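Local atomic coordinates of lectin (PDB entry 5T1X), a protein that probably binds mannose-containing glycans and belongs to the GNA-related lectins of plants. Residues B[29-32]-B[36-39]. Sequence-based numbering, arbitrary orientation.
Sequences VMQG and LVLY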
# COMPACT_ATOMS: atom_id res chain seq x y z
N VAL B 29 6.00 -11.67 9.17
CA VAL B 29 5.45 -12.17 10.44
C VAL B 29 6.00 -11.43 11.66
O VAL B 29 7.21 -11.38 11.85
CB VAL B 29 5.72 -13.71 10.59
CG1 VAL B 29 4.92 -14.28 11.76
CG2 VAL B 29 5.42 -14.48 9.31
N MET B 30 5.11 -10.93 12.55
CA MET B 30 5.51 -10.40 13.85
C MET B 30 5.44 -11.59 14.79
O MET B 30 4.38 -11.90 15.33
CB MET B 30 4.62 -9.23 14.33
CG MET B 30 5.01 -8.69 15.70
SD MET B 30 6.64 -7.89 15.67
CE MET B 30 7.63 -9.08 16.57
N GLN B 31 6.57 -12.31 14.92
CA GLN B 31 6.58 -13.54 15.69
C GLN B 31 6.49 -13.36 17.19
O GLN B 31 6.83 -12.31 17.73
CB GLN B 31 7.82 -14.37 15.34
CG GLN B 31 7.95 -14.62 13.85
CD GLN B 31 9.09 -15.50 13.48
OE1 GLN B 31 9.12 -16.04 12.38
NE2 GLN B 31 10.08 -15.66 14.37
N GLY B 32 6.07 -14.44 17.86
CA GLY B 32 5.95 -14.53 19.31
C GLY B 32 7.27 -14.46 20.05
O GLY B 32 7.26 -14.32 21.27
N LEU B 36 10.63 -9.78 13.94
CA LEU B 36 9.84 -9.47 12.73
C LEU B 36 10.57 -10.10 11.57
O LEU B 36 11.75 -9.80 11.35
CB LEU B 36 9.67 -7.95 12.55
CG LEU B 36 8.97 -7.51 11.25
CD1 LEU B 36 7.47 -7.90 11.25
CD2 LEU B 36 9.15 -6.01 11.06
N VAL B 37 9.92 -11.03 10.86
CA VAL B 37 10.60 -11.77 9.81
C VAL B 37 9.87 -11.71 8.48
O VAL B 37 8.68 -12.01 8.39
CB VAL B 37 10.84 -13.26 10.20
CG1 VAL B 37 11.71 -13.97 9.16
CG2 VAL B 37 11.49 -13.38 11.58
N LEU B 38 10.63 -11.42 7.42
CA LEU B 38 10.11 -11.47 6.08
C LEU B 38 10.53 -12.80 5.49
O LEU B 38 11.72 -13.02 5.26
CB LEU B 38 10.59 -10.29 5.22
CG LEU B 38 9.75 -9.97 3.95
CD1 LEU B 38 10.11 -8.62 3.39
CD2 LEU B 38 9.93 -11.01 2.86
N TYR B 39 9.56 -13.70 5.28
CA TYR B 39 9.79 -14.98 4.62
C TYR B 39 9.43 -14.78 3.16
O TYR B 39 8.26 -14.74 2.81
CB TYR B 39 8.93 -16.10 5.27
CG TYR B 39 9.33 -16.42 6.69
CD1 TYR B 39 10.42 -17.24 6.96
CD2 TYR B 39 8.57 -15.97 7.77
CE1 TYR B 39 10.79 -17.55 8.26
CE2 TYR B 39 8.93 -16.29 9.09
CZ TYR B 39 10.04 -17.08 9.32
OH TYR B 39 10.42 -17.43 10.60
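Val29 and Val37 form an antiparallel hydrogen-bonded pair, joined by Val29 N to Val37 O at 2.8 Å and Val37 N to Val29 O at 2.9 Å, both nearly straight at the hydrogen; next to them Met30 and Leu36 make a non-hydrogen-bonded pair. The carbonyl of Val29 also receives a CA-H...O contact from Leu36 CA, and Leu36 CD1 lies 3.5 Å from the same Val29 O.

On the face of Val29 and Val37, the side chains of Gln31 and Tyr39 reach toward each other from opposite directions. Tyr39 OH donates to Gln31 OE1 over 2.6 Å, in the plane of the amide carbonyl, with the amide and ring planes 25° apart. Gln31 gets there with its CG placed beside the backbone N (chi1 -54°) and the chain extended beyond it (chi2 -176°). Its NE2 donates to Asp33 OD1 in the turn; with a bond at each end, the amide's rotation should be held. Gln31, Asp33, Val37 and Tyr39 fall on the QxDxNxVxY signature of GNA-related lectins, whose polar members line a mannose pocket in relatives; by analogy, this hairpin probably carries one carbohydrate site. The Cys34-Cys56 disulfide ties its turn to the residue just ahead of strand 57-60.

Two valines pack around the tyrosine ring. Val37 CG1 sits 3.5 Å above one ring face, displaced toward the rim, while Val29 CG2 meets the ring edge at Tyr39 CD2, 3.8 Å away. The second methyl of Val37, CG2, packs against the amide at 3.7 Å from Gln31 CD. On the reverse face, Met30 bends so that its SD comes to 4.3 Å from Leu36 CB, and both side chains settle onto Leu58 and Ile68 in the protein interior.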